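Local atomic coordinates of polyketide synthase PksR (PDB entry 4U3V), a protein that takes part in intermediate steps of bacillaene synthesis as a trans-acyltransferase polyketide synthase, here its double-hotdog enoyl-isomerase domain. Residues 216-219 with 220-224. Residues are numbered along the deposited sequence; the frame is centred on the assembly and turned at random.
Sequences LSFL and EQFDM
Phe218 and Phe222 meet in an offset edge-to-face pair: the edge of Phe222, led by CE2, turns toward the face of Phe218, with the ring planes at 73° and CE2 3.7 Å from CZ of Phe218. Gln221 packs beside this pair, its CG 3.4 Å above the centre of the Phe222 ring and its NE2 near CE1 of Phe218. With chi1 at 77°, CG stands between the backbone N and the carbonyl carbon, which brings it over that ring. From there the extended chain carries NE2 back to Phe218 O, 3.0 Å away, in a nearly straight bond that lies in the Gln221 amide plane. The same NE2 also reaches Asp180 O, so two acceptors fix the rotation of the amide. Phe218 O takes a second, weak bond from the backbone N of Gln221. This side is compact, with Phe218 buried against Ile184. Two separate margins are looser: SD of the exposed Met224 only skirts CD2 of the buried Leu219, at 4.1 Å, and elsewhere solvent-exposed Glu220 leads its carboxylate away to Arg179, which OE1 meets in a salt bridge. Phe222 N bonds Leu219 O at 2.9 Å, closing a type I beta turn from Leu219 to Phe222, through which the chain leaves helix 205-219 and heads for strand 230-239 of the C-terminal hotdog.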
ATOM      1  N   LEU A 216      -5.641  -8.554  -6.494  1.00 22.45           N
ATOM      2  CA  LEU A 216      -5.717 -10.003  -6.563  1.00 27.19           C
ATOM      3  C   LEU A 216      -7.095 -10.496  -6.966  1.00 25.27           C
ATOM      4  O   LEU A 216      -7.206 -11.462  -7.733  1.00 28.07           O
ATOM      5  CB  LEU A 216      -5.306 -10.664  -5.240  1.00 28.99           C
ATOM      6  CG  LEU A 216      -3.868 -10.393  -4.802  1.00 28.68           C
ATOM      7  CD1 LEU A 216      -3.624 -10.955  -3.408  1.00 31.49           C
ATOM      8  CD2 LEU A 216      -2.905 -10.997  -5.806  1.00 32.19           C
ATOM      9  N   SER A 217      -8.139  -9.832  -6.460  1.00 30.16           N
ATOM     10  CA  SER A 217      -9.513 -10.147  -6.845  1.00 27.57           C
ATOM     11  C   SER A 217      -9.789  -9.881  -8.332  1.00 25.15           C
ATOM     12  O   SER A 217     -10.423 -10.681  -9.016  1.00 28.95           O
ATOM     13  CB  SER A 217     -10.502  -9.310  -5.994  1.00 30.25           C
ATOM     14  OG  SER A 217     -10.356  -9.603  -4.604  1.00 39.35           O
ATOM     15  N   PHE A 218      -9.206  -8.806  -8.840  1.00 25.89           N
ATOM     16  CA  PHE A 218      -9.252  -8.521 -10.286  1.00 26.11           C
ATOM     17  C   PHE A 218      -8.611  -9.668 -11.071  1.00 25.10           C
ATOM     18  O   PHE A 218      -9.175 -10.148 -12.056  1.00 25.90           O
ATOM     19  CB  PHE A 218      -8.538  -7.193 -10.588  1.00 25.45           C
ATOM     20  CG  PHE A 218      -8.285  -6.951 -12.065  1.00 25.60           C
ATOM     21  CD1 PHE A 218      -9.333  -6.599 -12.912  1.00 26.76           C
ATOM     22  CD2 PHE A 218      -7.024  -7.096 -12.615  1.00 25.43           C
ATOM     23  CE1 PHE A 218      -9.135  -6.452 -14.280  1.00 24.59           C
ATOM     24  CE2 PHE A 218      -6.810  -6.951 -13.985  1.00 23.27           C
ATOM     25  CZ  PHE A 218      -7.864  -6.640 -14.830  1.00 24.67           C
ATOM     26  N   LEU A 219      -7.413 -10.084 -10.648  1.00 24.27           N
ATOM     27  CA  LEU A 219      -6.627 -11.065 -11.422  1.00 24.66           C
ATOM     28  C   LEU A 219      -7.245 -12.466 -11.362  1.00 28.94           C
ATOM     29  O   LEU A 219      -6.917 -13.311 -12.167  1.00 29.76           O
ATOM     30  CB  LEU A 219      -5.176 -11.112 -10.900  1.00 23.23           C
ATOM     31  CG  LEU A 219      -4.440  -9.797 -11.247  1.00 21.83           C
ATOM     32  CD1 LEU A 219      -3.161  -9.616 -10.464  1.00 28.18           C
ATOM     33  CD2 LEU A 219      -4.177  -9.630 -12.743  1.00 24.55           C
ATOM     34  N   GLU A 220      -8.123 -12.674 -10.395  1.00 30.03           N
ATOM     35  CA  GLU A 220      -8.710 -13.983 -10.110  1.00 31.01           C
ATOM     36  C   GLU A 220      -9.490 -14.454 -11.318  1.00 32.53           C
ATOM     37  O   GLU A 220      -9.707 -15.653 -11.498  1.00 35.18           O
ATOM     38  CB  GLU A 220      -9.645 -13.842  -8.904  1.00 34.48           C
ATOM     39  CG  GLU A 220     -10.279 -15.127  -8.380  1.00 45.95           C
ATOM     40  CD  GLU A 220     -11.633 -15.448  -9.016  1.00 60.76           C
ATOM     41  OE1 GLU A 220     -12.303 -14.525  -9.543  1.00 52.80           O
ATOM     42  OE2 GLU A 220     -12.032 -16.639  -8.996  1.00 59.79           O
ATOM     43  N   GLN A 221      -9.942 -13.499 -12.131  1.00 31.06           N
ATOM     44  CA  GLN A 221     -10.766 -13.808 -13.296  1.00 29.07           C
ATOM     45  C   GLN A 221      -9.961 -14.497 -14.369  1.00 32.72           C
ATOM     46  O   GLN A 221     -10.536 -15.148 -15.254  1.00 36.98           O
ATOM     47  CB  GLN A 221     -11.437 -12.558 -13.860  1.00 28.40           C
ATOM     48  CG  GLN A 221     -10.510 -11.666 -14.676  1.00 27.02           C
ATOM     49  CD  GLN A 221     -11.182 -10.367 -15.065  1.00 27.57           C
ATOM     50  OE1 GLN A 221     -12.048 -10.346 -15.939  1.00 31.14           O
ATOM     51  NE2 GLN A 221     -10.926  -9.323 -14.303  1.00 26.17           N
ATOM     52  N   PHE A 222      -8.629 -14.422 -14.274  1.00 29.63           N
ATOM     53  CA  PHE A 222      -7.787 -14.905 -15.360  1.00 31.41           C
ATOM     54  C   PHE A 222      -7.231 -16.275 -15.000  1.00 34.85           C
ATOM     55  O   PHE A 222      -7.345 -16.711 -13.840  1.00 38.99           O
ATOM     56  CB  PHE A 222      -6.653 -13.917 -15.693  1.00 30.14           C
ATOM     57  CG  PHE A 222      -7.144 -12.563 -16.140  1.00 28.16           C
ATOM     58  CD1 PHE A 222      -7.804 -12.405 -17.358  1.00 32.60           C
ATOM     59  CD2 PHE A 222      -6.963 -11.438 -15.324  1.00 28.09           C
ATOM     60  CE1 PHE A 222      -8.318 -11.165 -17.740  1.00 32.31           C
ATOM     61  CE2 PHE A 222      -7.448 -10.206 -15.715  1.00 28.22           C
ATOM     62  CZ  PHE A 222      -8.114 -10.060 -16.929  1.00 30.45           C
ATOM     63  N   ASP A 223      -6.735 -16.976 -16.017  1.00 43.57           N
ATOM     64  CA  ASP A 223      -6.037 -18.248 -15.828  1.00 59.84           C
ATOM     65  C   ASP A 223      -4.559 -17.972 -15.652  1.00 62.08           C
ATOM     66  O   ASP A 223      -3.773 -18.079 -16.596  1.00 58.36           O
ATOM     67  CB  ASP A 223      -6.235 -19.169 -17.035  1.00 77.75           C
ATOM     68  CG  ASP A 223      -7.690 -19.511 -17.277  1.00 94.63           C
ATOM     69  OD1 ASP A 223      -8.499 -19.401 -16.325  1.00103.97           O
ATOM     70  OD2 ASP A 223      -8.022 -19.897 -18.420  1.00103.55           O
ATOM     71  N   MET A 224      -4.219 -17.497 -14.464  1.00 49.19           N
ATOM     72  CA  MET A 224      -2.833 -17.307 -14.087  1.00 58.84           C
ATOM     73  C   MET A 224      -2.614 -18.175 -12.870  1.00 68.29           C
ATOM     74  O   MET A 224      -3.115 -17.889 -11.781  1.00 76.47           O
ATOM     75  CB  MET A 224      -2.572 -15.842 -13.750  1.00 50.93           C
ATOM     76  CG  MET A 224      -2.631 -14.908 -14.952  1.00 53.73           C
ATOM     77  SD  MET A 224      -3.100 -13.230 -14.481  1.00 59.45           S
ATOM     78  CE  MET A 224      -2.685 -12.337 -15.970  1.00 52.39           C
TER